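Local coordinates for protein glycoside hydrolase YxiA (Bacillus licheniformis, PDB 3LV4) that probably hydrolyses alpha-1,5-linked L-arabinan as a calcium-binding glycoside hydrolase of family 43, at residues A[124-129]-A[144-149]; A[164-169]-A[197-202]; A[168-173]-A[191-196]. One frame throughout, in Å; residues are numbered along the deposited sequence.

Contact 1: residues A[124-129]-A[144-149]; sequences LKSGMD and PNVVDP. With ACT (acetate ion), chain G.
S126 meets N145 and V146 through its hydroxyl, because chi1 of 53° sets OG between the backbone N and the carbonyl carbon. N145 has CG anti to its own backbone N. This torsion brings its amide back to the same oxygen, although its CB points away from strand 118-126. Two N-H groups therefore converge on S126 OG. The backbone N of V146 lies 3.1 Å from S126 OG, and this bond is nearly straight at 166°. N145 ND2 lies 3.2 Å from S126 OG; the oxygen sits close to the amide plane, but the N-H is bent to 144°. The hydroxyl is also hydrogen-bonded to the carbonyl O of P101, and N145 ND2 to S103 OG.

V146 adds the apolar half of the contact. Its CG1 branch meets L124 CG at 3.8 Å, and the two side chains cross obliquely. Its CG2 branch rests 3.5 Å from S126 OG and also lies against the backbone of K125. S126 CB packs on the carbonyl O of P144 at 3.4 Å. V146 is the centre of an inverse gamma turn, closed by V147 N to N145 O.

The loop leads on to D148, predicted to tune the catalytic glutamate. One buried hydroxyl accepts two N-H bonds, with P101 O as a further partner, so the start of this loop is probably held firmly against the end of strand 118-126.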
ATOM      1  N   LEU A 124      17.540 -14.425   4.983  1.00  9.89           N
ATOM      2  CA  LEU A 124      17.926 -13.130   5.538  1.00 11.17           C
ATOM      3  C   LEU A 124      17.587 -13.111   7.027  1.00 10.38           C
ATOM      4  O   LEU A 124      16.559 -13.646   7.434  1.00 10.08           O
ATOM      5  CB  LEU A 124      17.190 -11.995   4.811  1.00 13.94           C
ATOM      6  CG  LEU A 124      17.935 -10.839   4.138  1.00 18.09           C
ATOM      7  CD1 LEU A 124      19.163 -11.269   3.377  1.00 15.66           C
ATOM      8  CD2 LEU A 124      16.980 -10.045   3.237  1.00 15.79           C
ATOM      9  N   LYS A 125      18.462 -12.511   7.835  1.00  8.92           N
ATOM     10  CA  LYS A 125      18.181 -12.316   9.256  1.00  8.54           C
ATOM     11  C   LYS A 125      18.548 -10.903   9.669  1.00  9.31           C
ATOM     12  O   LYS A 125      19.447 -10.300   9.081  1.00 11.22           O
ATOM     13  CB  LYS A 125      18.983 -13.298  10.120  1.00  7.81           C
ATOM     14  CG  LYS A 125      18.481 -14.735  10.115  1.00  9.14           C
ATOM     15  CD  LYS A 125      19.423 -15.619  10.948  1.00 11.21           C
ATOM     16  CE  LYS A 125      18.847 -17.002  11.188  1.00 14.87           C
ATOM     17  NZ  LYS A 125      19.858 -17.907  11.814  1.00 16.68           N
ATOM     18  N   SER A 126      17.846 -10.381  10.673  1.00  7.59           N
ATOM     19  CA  SER A 126      18.205  -9.104  11.279  1.00  5.78           C
ATOM     20  C   SER A 126      18.151  -9.243  12.793  1.00  9.81           C
ATOM     21  O   SER A 126      17.591 -10.218  13.319  1.00  9.81           O
ATOM     22  CB  SER A 126      17.279  -7.980  10.798  1.00  7.22           C
ATOM     23  OG  SER A 126      15.913  -8.299  10.971  1.00  8.75           O
ATOM     24  N   GLY A 127      18.759  -8.291  13.492  1.00 10.40           N
ATOM     25  CA  GLY A 127      18.691  -8.271  14.938  1.00 12.47           C
ATOM     26  C   GLY A 127      19.649  -9.222  15.630  1.00 13.54           C
ATOM     27  O   GLY A 127      19.546  -9.420  16.848  1.00 12.30           O
HETATM   28  N   MSE A 128      20.564  -9.823  14.871  1.00 13.06           N
HETATM   29  CA  MSE A 128      21.644 -10.602  15.474  1.00 10.35           C
HETATM   30  C   MSE A 128      22.560  -9.672  16.243  1.00 13.62           C
HETATM   31  O   MSE A 128      22.730  -8.505  15.871  1.00 14.73           O
HETATM   32  CB  MSE A 128      22.473 -11.342  14.407  1.00 13.05           C
HETATM   33  CG  MSE A 128      23.174 -10.417  13.388  1.00 14.00           C
HETATM   34 SE   MSE A 128      22.053 -10.003  11.836  1.00 20.47          SE
HETATM   35  CE  MSE A 128      22.258 -11.726  10.896  1.00 13.06           C
ATOM     36  N   ASP A 129      23.144 -10.194  17.317  1.00 12.52           N
ATOM     37  CA  ASP A 129      24.199  -9.489  18.022  1.00 17.20           C
ATOM     38  C   ASP A 129      25.494  -9.999  17.417  1.00 20.07           C
ATOM     39  O   ASP A 129      26.060 -10.985  17.888  1.00 21.65           O
ATOM     40  CB  ASP A 129      24.147  -9.791  19.520  1.00 21.66           C
ATOM     41  CG  ASP A 129      25.224  -9.056  20.308  1.00 27.96           C
ATOM     42  OD1 ASP A 129      25.814  -8.092  19.775  1.00 31.59           O
ATOM     43  OD2 ASP A 129      25.483  -9.443  21.469  1.00 30.82           O
ATOM     44  N   PRO A 144      18.264  -3.171   7.459  1.00  9.34           N
ATOM     45  CA  PRO A 144      16.807  -3.327   7.496  1.00  7.93           C
ATOM     46  C   PRO A 144      16.365  -4.282   8.595  1.00  8.70           C
ATOM     47  O   PRO A 144      17.184  -5.024   9.142  1.00  8.31           O
ATOM     48  CB  PRO A 144      16.497  -3.945   6.124  1.00  7.06           C
ATOM     49  CG  PRO A 144      17.733  -4.739   5.807  1.00  7.96           C
ATOM     50  CD  PRO A 144      18.871  -3.876   6.315  1.00  9.76           C
ATOM     51  N   ASN A 145      15.079  -4.214   8.935  1.00  8.54           N
ATOM     52  CA  ASN A 145      14.371  -5.291   9.610  1.00  8.85           C
ATOM     53  C   ASN A 145      13.872  -6.165   8.465  1.00  8.72           C
ATOM     54  O   ASN A 145      13.207  -5.661   7.566  1.00  9.37           O
ATOM     55  CB  ASN A 145      13.182  -4.718  10.394  1.00  7.68           C
ATOM     56  CG  ASN A 145      12.489  -5.757  11.265  1.00  9.93           C
ATOM     57  OD1 ASN A 145      11.406  -5.511  11.822  1.00 12.89           O
ATOM     58  ND2 ASN A 145      13.109  -6.916  11.399  1.00  7.35           N
ATOM     59  N   VAL A 146      14.211  -7.454   8.471  1.00  7.37           N
ATOM     60  CA  VAL A 146      13.959  -8.304   7.302  1.00  7.13           C
ATOM     61  C   VAL A 146      12.522  -8.831   7.233  1.00  7.83           C
ATOM     62  O   VAL A 146      12.266 -10.037   7.341  1.00  9.06           O
ATOM     63  CB  VAL A 146      15.006  -9.447   7.172  1.00  7.69           C
ATOM     64  CG1 VAL A 146      16.398  -8.847   7.034  1.00 10.30           C
ATOM     65  CG2 VAL A 146      14.955 -10.400   8.381  1.00  8.95           C
ATOM     66  N   VAL A 147      11.593  -7.901   7.022  1.00  7.72           N
ATOM     67  CA  VAL A 147      10.177  -8.219   6.980  1.00  8.19           C
ATOM     68  C   VAL A 147       9.528  -7.498   5.790  1.00  8.10           C
ATOM     69  O   VAL A 147      10.200  -6.771   5.051  1.00  7.72           O
ATOM     70  CB  VAL A 147       9.474  -7.796   8.297  1.00  8.47           C
ATOM     71  CG1 VAL A 147      10.084  -8.533   9.485  1.00  6.91           C
ATOM     72  CG2 VAL A 147       9.567  -6.265   8.504  1.00  8.85           C
ATOM     73  N   ASP A 148       8.231  -7.719   5.593  1.00  8.24           N
ATOM     74  CA  ASP A 148       7.457  -6.977   4.593  1.00 10.61           C
ATOM     75  C   ASP A 148       7.987  -7.053   3.156  1.00  9.66           C
ATOM     76  O   ASP A 148       8.129  -6.025   2.502  1.00 10.63           O
ATOM     77  CB  ASP A 148       7.342  -5.496   4.992  1.00 10.59           C
ATOM     78  CG  ASP A 148       6.510  -5.279   6.237  1.00 12.59           C
ATOM     79  OD1 ASP A 148       6.095  -6.276   6.876  1.00 12.52           O
ATOM     80  OD2 ASP A 148       6.275  -4.093   6.576  1.00 12.23           O
ATOM     81  N   PRO A 149       8.243  -8.267   2.642  1.00  8.16           N
ATOM     82  CA  PRO A 149       8.705  -8.374   1.254  1.00  8.96           C
ATOM     83  C   PRO A 149       7.603  -8.177   0.207  1.00  7.66           C
ATOM     84  O   PRO A 149       6.422  -8.437   0.459  1.00  7.40           O
ATOM     85  CB  PRO A 149       9.190  -9.822   1.179  1.00  9.36           C
ATOM     86  CG  PRO A 149       8.248 -10.540   2.136  1.00  9.01           C
ATOM     87  CD  PRO A 149       8.169  -9.586   3.301  1.00  6.99           C
TER
HETATM   88  C   ACT G 602      22.505 -13.916  17.891  1.00 24.32           C
HETATM   89  O   ACT G 602      21.647 -14.740  18.288  1.00 26.00           O
HETATM   90  OXT ACT G 602      22.267 -12.719  18.147  1.00 17.82           O
HETATM   91  CH3 ACT G 602      23.731 -14.343  17.135  1.00 24.34           C

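Contact 2: residues A[164-169]-A[197-202]; sequences GSYSGG and HSRIEG. With ACT (acetate ion), chain H.
S165 and E201 are joined by a short hydrogen bond, 2.6 Å from S165 OG to E201 OE1. The hydroxyl donates to the anti lone pair of OE1, away from OE2. E201 OE2 accepts from water 2 and is also hydrogen-bonded to Y229 OH, so both carboxylate oxygens have partners. Water 2 in turn reaches Y166 OH.

The backbones are tied at two points. Y166 N donates to I200 O at 2.9 Å, and H197 N donates to S167 O at 2.9 Å. The second bond is more bent, at 141°. Water 1 lies within hydrogen-bonding distance of Y166 O and I200 O. Water 4 accepts from S198 N and lies 2.7 Å from S167 O. S167 OG donates to OXT of an acetate ion, 3.1 Å away.

The Y166 ring lies beside R199, and both side chains point the same way. R199 CA sits over one ring face, a CH-pi contact 3.8 Å from the centroid. R199 CD comes to 3.5 Å from Y166 OH. Water 3 links Y166 OH to R199 NH1, while R199 NH2 forms a salt bridge with D264. An alanine in place of Y166 is likely to uncover the R199 backbone and leave waters 2 and 3 without their shared hydroxyl partner.

Y166 to G169 form a type II' turn. The whole is a loop-to-strand contact in the family 43 five-bladed beta-propeller, at the predicted proton donor E201.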
ATOM      1  N   GLY A 164      11.488  -4.491   3.977  1.00  6.75           N
ATOM      2  CA  GLY A 164      11.962  -3.685   5.085  1.00  5.49           C
ATOM      3  C   GLY A 164      10.829  -3.068   5.891  1.00  8.47           C
ATOM      4  O   GLY A 164       9.698  -2.949   5.417  1.00  8.54           O
ATOM      5  N   SER A 165      11.140  -2.692   7.127  1.00  8.34           N
ATOM      6  CA  SER A 165      10.214  -1.963   7.976  1.00  7.49           C
ATOM      7  C   SER A 165      11.018  -1.224   9.022  1.00  7.64           C
ATOM      8  O   SER A 165      11.763  -1.848   9.780  1.00  9.31           O
ATOM      9  CB  SER A 165       9.279  -2.909   8.717  1.00  7.92           C
ATOM     10  OG  SER A 165       8.645  -2.197   9.771  1.00  7.90           O
ATOM     11  N   TYR A 166      10.854   0.096   9.070  1.00  7.45           N
ATOM     12  CA  TYR A 166      11.530   0.924  10.066  1.00  7.86           C
ATOM     13  C   TYR A 166      13.025   0.621  10.007  1.00  8.65           C
ATOM     14  O   TYR A 166      13.578   0.453   8.924  1.00  9.41           O
ATOM     15  CB  TYR A 166      10.992   0.652  11.478  1.00  8.94           C
ATOM     16  CG  TYR A 166       9.564   1.108  11.766  1.00  9.18           C
ATOM     17  CD1 TYR A 166       8.557   1.030  10.803  1.00 11.06           C
ATOM     18  CD2 TYR A 166       9.216   1.579  13.034  1.00 10.16           C
ATOM     19  CE1 TYR A 166       7.246   1.438  11.093  1.00 10.49           C
ATOM     20  CE2 TYR A 166       7.919   1.981  13.329  1.00 11.58           C
ATOM     21  CZ  TYR A 166       6.938   1.908  12.360  1.00 12.25           C
ATOM     22  OH  TYR A 166       5.648   2.305  12.682  1.00 13.47           O
ATOM     23  N   SER A 167      13.678   0.521  11.166  1.00  9.30           N
ATOM     24  CA  SER A 167      15.124   0.252  11.208  1.00  8.72           C
ATOM     25  C   SER A 167      15.913   1.012  10.129  1.00  9.11           C
ATOM     26  O   SER A 167      15.765   2.231   9.991  1.00  9.62           O
ATOM     27  CB  SER A 167      15.390  -1.258  11.128  1.00  7.93           C
ATOM     28  OG  SER A 167      14.911  -1.911  12.300  1.00 10.09           O
ATOM     29  N   GLY A 168      16.728   0.296   9.353  1.00  8.27           N
ATOM     30  CA  GLY A 168      17.656   0.941   8.436  1.00  7.26           C
ATOM     31  C   GLY A 168      17.063   1.369   7.110  1.00 11.55           C
ATOM     32  O   GLY A 168      17.744   2.020   6.302  1.00 12.31           O
ATOM     33  N   GLY A 169      15.807   1.002   6.866  1.00 10.52           N
ATOM     34  CA  GLY A 169      15.123   1.460   5.670  1.00 11.00           C
ATOM     35  C   GLY A 169      14.552   0.360   4.798  1.00  9.64           C
ATOM     36  O   GLY A 169      14.417  -0.795   5.221  1.00  9.67           O
ATOM     37  N   HIS A 197      15.665   4.436  11.906  1.00 10.03           N
ATOM     38  CA  HIS A 197      14.389   4.078  12.510  1.00  9.41           C
ATOM     39  C   HIS A 197      13.242   5.009  12.075  1.00 10.65           C
ATOM     40  O   HIS A 197      12.460   5.482  12.904  1.00 11.25           O
ATOM     41  CB  HIS A 197      14.519   4.033  14.042  1.00 11.24           C
ATOM     42  CG  HIS A 197      15.439   2.960  14.538  1.00 12.31           C
ATOM     43  ND1 HIS A 197      16.743   3.208  14.921  1.00 14.45           N
ATOM     44  CD2 HIS A 197      15.240   1.636  14.728  1.00  9.66           C
ATOM     45  CE1 HIS A 197      17.307   2.083  15.317  1.00 11.19           C
ATOM     46  NE2 HIS A 197      16.414   1.113  15.214  1.00 14.60           N
ATOM     47  N   SER A 198      13.150   5.251  10.769  1.00  9.15           N
ATOM     48  CA  SER A 198      12.040   6.004  10.188  1.00  7.95           C
ATOM     49  C   SER A 198      10.805   5.122  10.144  1.00  8.88           C
ATOM     50  O   SER A 198      10.904   3.923   9.886  1.00 10.18           O
ATOM     51  CB  SER A 198      12.358   6.388   8.746  1.00  9.90           C
ATOM     52  OG  SER A 198      13.577   7.090   8.657  1.00 11.00           O
ATOM     53  N   ARG A 199       9.636   5.714  10.348  1.00  7.11           N
ATOM     54  CA  ARG A 199       8.414   4.922  10.337  1.00  7.90           C
ATOM     55  C   ARG A 199       7.949   4.765   8.900  1.00 10.33           C
ATOM     56  O   ARG A 199       7.029   5.451   8.453  1.00 10.20           O
ATOM     57  CB  ARG A 199       7.343   5.538  11.237  1.00  6.94           C
ATOM     58  CG  ARG A 199       7.796   5.579  12.706  1.00  8.09           C
ATOM     59  CD  ARG A 199       6.625   5.475  13.682  1.00  9.79           C
ATOM     60  NE  ARG A 199       5.753   6.643  13.604  1.00  9.63           N
ATOM     61  CZ  ARG A 199       4.566   6.721  14.197  1.00 12.59           C
ATOM     62  NH1 ARG A 199       4.107   5.692  14.903  1.00 13.19           N
ATOM     63  NH2 ARG A 199       3.837   7.823  14.081  1.00 11.44           N
ATOM     64  N   ILE A 200       8.625   3.866   8.187  1.00  9.47           N
ATOM     65  CA  ILE A 200       8.328   3.558   6.792  1.00  7.61           C
ATOM     66  C   ILE A 200       8.411   2.048   6.624  1.00  8.30           C
ATOM     67  O   ILE A 200       9.411   1.437   7.000  1.00  8.37           O
ATOM     68  CB  ILE A 200       9.341   4.220   5.833  1.00  6.85           C
ATOM     69  CG1 ILE A 200       9.460   5.722   6.128  1.00  7.76           C
ATOM     70  CG2 ILE A 200       8.938   3.961   4.377  1.00  6.68           C
ATOM     71  CD1 ILE A 200      10.465   6.470   5.250  1.00  9.35           C
ATOM     72  N   GLU A 201       7.359   1.444   6.076  1.00  7.16           N
ATOM     73  CA  GLU A 201       7.316  -0.009   5.907  1.00  7.09           C
ATOM     74  C   GLU A 201       6.313  -0.368   4.818  1.00  7.55           C
ATOM     75  O   GLU A 201       5.719   0.524   4.207  1.00  8.85           O
ATOM     76  CB  GLU A 201       6.937  -0.696   7.229  1.00  6.79           C
ATOM     77  CG  GLU A 201       5.503  -0.423   7.695  1.00  6.44           C
ATOM     78  CD  GLU A 201       5.202  -1.024   9.064  1.00  9.57           C
ATOM     79  OE1 GLU A 201       6.121  -1.610   9.684  1.00 11.42           O
ATOM     80  OE2 GLU A 201       4.043  -0.903   9.524  1.00  9.58           O
ATOM     81  N   GLY A 202       6.135  -1.663   4.556  1.00  6.59           N
ATOM     82  CA  GLY A 202       5.109  -2.094   3.620  1.00  7.31           C
ATOM     83  C   GLY A 202       5.318  -1.643   2.185  1.00  8.56           C
ATOM     84  O   GLY A 202       4.364  -1.225   1.516  1.00  9.19           O
TER
HETATM   85  C   ACT H 605      12.549  -0.716  14.606  1.00 38.28           C
HETATM   86  O   ACT H 605      12.882   0.378  14.060  1.00 13.27           O
HETATM   87  OXT ACT H 605      12.279  -1.692  13.848  1.00 36.49           O
HETATM   88  CH3 ACT H 605      12.478  -0.844  16.101  1.00 49.30           C
HETATM   89  O   HOH W   1      12.210   1.994   7.056  1.00 11.60           O
HETATM   90  O   HOH W   2       3.656   0.287  11.949  1.00 14.08           O
HETATM   91  O   HOH W   3       5.281   2.897  15.639  1.00 27.96           O
HETATM   92  O   HOH W   4      14.031   3.575   8.425  1.00  9.04           O

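Contact 3: residues A[168-173]-A[191-196]; sequences GGIFIL and KLIGGN
The outer edge of a four-stranded antiparallel sheet, a blade of the family 43 beta-propeller, is formed here by strand 190-193 against strand 170-175. I170 and I193 are a hydrogen-bonded pair. I170 N donates to I193 O at 2.8 Å, but I170 O accepts from L192 N, also at 2.8 Å. Both bonds are nearly straight, at 172° and 178°.

This is the one-residue shift of a beta bulge, after which F171 faces K191 as a non-hydrogen-bonded pair. On the other side of the I170-I193 pair, away from F171, the two chains run on as glycine pairs, G169 with G194 and G168 with G195. At G169 and G194 a CB would clash across the strands, and the backbone angles of both also favour glycine.

On the sheet face bearing F171 and K191, K191 CB lies over one face of the F171 ring, 4.0 Å from its centroid and offset toward the rim. The lysine starts extended and bends at chi3 (75°), which carries its amine back to its own segment. K191 NZ donates to G194 O at 2.9 Å. Water 5 accepts from the amine and donates to G168 O.

On the face bearing I170 and I193, the two side chains run side by side, with I193 CG2 3.7 Å from I170 CB. I200 of the next blade packs against both.

Beside the bulge, I172 CG2 touches L192 CD2 at 3.9 Å.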
ATOM      1  N   GLY A 168      16.728   0.296   9.353  1.00  8.27           N
ATOM      2  CA  GLY A 168      17.656   0.941   8.436  1.00  7.26           C
ATOM      3  C   GLY A 168      17.063   1.369   7.110  1.00 11.55           C
ATOM      4  O   GLY A 168      17.744   2.020   6.302  1.00 12.31           O
ATOM      5  N   GLY A 169      15.807   1.002   6.866  1.00 10.52           N
ATOM      6  CA  GLY A 169      15.123   1.460   5.670  1.00 11.00           C
ATOM      7  C   GLY A 169      14.552   0.360   4.798  1.00  9.64           C
ATOM      8  O   GLY A 169      14.417  -0.795   5.221  1.00  9.67           O
ATOM      9  N   ILE A 170      14.220   0.734   3.568  1.00  8.17           N
ATOM     10  CA  ILE A 170      13.611  -0.157   2.594  1.00  7.93           C
ATOM     11  C   ILE A 170      14.678  -0.483   1.562  1.00  8.97           C
ATOM     12  O   ILE A 170      15.325   0.421   1.032  1.00  9.80           O
ATOM     13  CB  ILE A 170      12.415   0.545   1.889  1.00  7.53           C
ATOM     14  CG1 ILE A 170      11.354   0.967   2.919  1.00  8.10           C
ATOM     15  CG2 ILE A 170      11.838  -0.327   0.758  1.00  7.87           C
ATOM     16  CD1 ILE A 170      10.773  -0.193   3.759  1.00  8.00           C
ATOM     17  N   PHE A 171      14.867  -1.773   1.295  1.00  9.10           N
ATOM     18  CA  PHE A 171      15.934  -2.247   0.423  1.00  8.17           C
ATOM     19  C   PHE A 171      15.373  -3.107  -0.705  1.00 10.43           C
ATOM     20  O   PHE A 171      14.268  -3.641  -0.598  1.00  9.34           O
ATOM     21  CB  PHE A 171      16.947  -3.079   1.225  1.00  8.35           C
ATOM     22  CG  PHE A 171      17.810  -2.265   2.151  1.00  9.92           C
ATOM     23  CD1 PHE A 171      17.282  -1.717   3.313  1.00  8.93           C
ATOM     24  CD2 PHE A 171      19.154  -2.053   1.863  1.00 12.35           C
ATOM     25  CE1 PHE A 171      18.077  -0.966   4.162  1.00 11.80           C
ATOM     26  CE2 PHE A 171      19.958  -1.300   2.710  1.00 10.86           C
ATOM     27  CZ  PHE A 171      19.421  -0.757   3.857  1.00 11.78           C
ATOM     28  N   ILE A 172      16.143  -3.249  -1.781  1.00  9.15           N
ATOM     29  CA  ILE A 172      15.738  -4.116  -2.882  1.00 10.42           C
ATOM     30  C   ILE A 172      16.884  -5.042  -3.299  1.00  9.17           C
ATOM     31  O   ILE A 172      18.041  -4.627  -3.357  1.00 11.16           O
ATOM     32  CB  ILE A 172      15.168  -3.306  -4.088  1.00 11.12           C
ATOM     33  CG1 ILE A 172      14.456  -4.230  -5.086  1.00 11.03           C
ATOM     34  CG2 ILE A 172      16.248  -2.438  -4.756  1.00  9.79           C
ATOM     35  CD1 ILE A 172      13.713  -3.454  -6.175  1.00 11.11           C
ATOM     36  N   LEU A 173      16.538  -6.303  -3.548  1.00  8.99           N
ATOM     37  CA  LEU A 173      17.489  -7.347  -3.921  1.00  7.11           C
ATOM     38  C   LEU A 173      17.115  -7.925  -5.272  1.00 10.63           C
ATOM     39  O   LEU A 173      15.929  -8.066  -5.580  1.00 11.87           O
ATOM     40  CB  LEU A 173      17.444  -8.475  -2.882  1.00  7.90           C
ATOM     41  CG  LEU A 173      18.215  -8.233  -1.581  1.00  8.66           C
ATOM     42  CD1 LEU A 173      17.758  -9.155  -0.476  1.00  7.98           C
ATOM     43  CD2 LEU A 173      19.714  -8.400  -1.833  1.00 10.40           C
ATOM     44  N   LYS A 191      19.525   0.274  -0.882  1.00  9.91           N
ATOM     45  CA  LYS A 191      18.516   1.056  -0.174  1.00  9.03           C
ATOM     46  C   LYS A 191      17.747   1.960  -1.142  1.00 10.46           C
ATOM     47  O   LYS A 191      18.338   2.544  -2.050  1.00 10.83           O
ATOM     48  CB  LYS A 191      19.148   1.882   0.957  1.00 11.78           C
ATOM     49  CG  LYS A 191      18.111   2.582   1.839  1.00 13.10           C
ATOM     50  CD  LYS A 191      18.698   3.138   3.132  1.00 15.84           C
ATOM     51  CE  LYS A 191      19.508   4.405   2.893  1.00 17.53           C
ATOM     52  NZ  LYS A 191      19.911   5.077   4.169  1.00 19.39           N
ATOM     53  N   LEU A 192      16.431   2.048  -0.949  1.00  9.42           N
ATOM     54  CA  LEU A 192      15.568   2.936  -1.729  1.00  9.51           C
ATOM     55  C   LEU A 192      15.124   4.169  -0.939  1.00  9.48           C
ATOM     56  O   LEU A 192      14.864   5.233  -1.520  1.00  9.12           O
ATOM     57  CB  LEU A 192      14.325   2.172  -2.208  1.00  9.18           C
ATOM     58  CG  LEU A 192      14.580   0.973  -3.127  1.00  8.33           C
ATOM     59  CD1 LEU A 192      13.253   0.376  -3.593  1.00  8.86           C
ATOM     60  CD2 LEU A 192      15.461   1.376  -4.319  1.00  9.39           C
ATOM     61  N   ILE A 193      15.025   4.016   0.381  1.00  8.71           N
ATOM     62  CA  ILE A 193      14.558   5.081   1.269  1.00  7.79           C
ATOM     63  C   ILE A 193      14.760   4.658   2.726  1.00  9.48           C
ATOM     64  O   ILE A 193      14.810   3.469   3.027  1.00 11.28           O
ATOM     65  CB  ILE A 193      13.063   5.416   1.007  1.00  8.26           C
ATOM     66  CG1 ILE A 193      12.583   6.565   1.899  1.00  9.03           C
ATOM     67  CG2 ILE A 193      12.178   4.189   1.207  1.00  8.94           C
ATOM     68  CD1 ILE A 193      11.206   7.081   1.524  1.00  9.18           C
ATOM     69  N   GLY A 194      14.914   5.632   3.619  1.00 10.10           N
ATOM     70  CA  GLY A 194      14.894   5.362   5.043  1.00 10.80           C
ATOM     71  C   GLY A 194      16.243   5.361   5.738  1.00  8.68           C
ATOM     72  O   GLY A 194      17.270   5.729   5.163  1.00  9.88           O
ATOM     73  N   GLY A 195      16.228   4.931   6.993  1.00 10.07           N
ATOM     74  CA  GLY A 195      17.407   4.957   7.836  1.00 10.96           C
ATOM     75  C   GLY A 195      17.030   5.548   9.176  1.00  9.59           C
ATOM     76  O   GLY A 195      16.036   6.260   9.280  1.00  9.51           O
ATOM     77  N   ASN A 196      17.809   5.239  10.205  1.00  8.43           N
ATOM     78  CA  ASN A 196      17.616   5.839  11.520  1.00  9.38           C
ATOM     79  C   ASN A 196      16.217   5.632  12.097  1.00  9.83           C
ATOM     80  O   ASN A 196      15.660   6.531  12.720  1.00 10.68           O
ATOM     81  CB  ASN A 196      17.950   7.334  11.474  1.00 11.06           C
ATOM     82  CG  ASN A 196      19.399   7.590  11.116  1.00 12.36           C
ATOM     83  OD1 ASN A 196      20.275   6.770  11.419  1.00 13.16           O
ATOM     84  ND2 ASN A 196      19.665   8.723  10.464  1.00 11.26           N
TER
HETATM   85  O   HOH W   5      20.151   3.015   6.103  1.00 25.31           O

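How the contacts relate
Contacts 2 and 3 share G168 and G169, and their centres are about 7 Å apart. Contact 1 lies about 11 Å from contact 2 and 12 Å from contact 3, centre to centre. V147 O is 2.8 Å from G164 N, a probable hydrogen bond between contacts 1 and 2. At the predicted active site, D148 OD2 of contact 1 lies 3.2 Å from G202 N of contact 2, a weak bond next to the predicted proton donor E201. Contact 3 packs against contact 2: I170 CD1 lies 3.4 Å from G164 O. P144 CB also reaches F171 CD1, at 3.7 Å. A bound calcium ion lies about 5 Å from G202, nearest atoms.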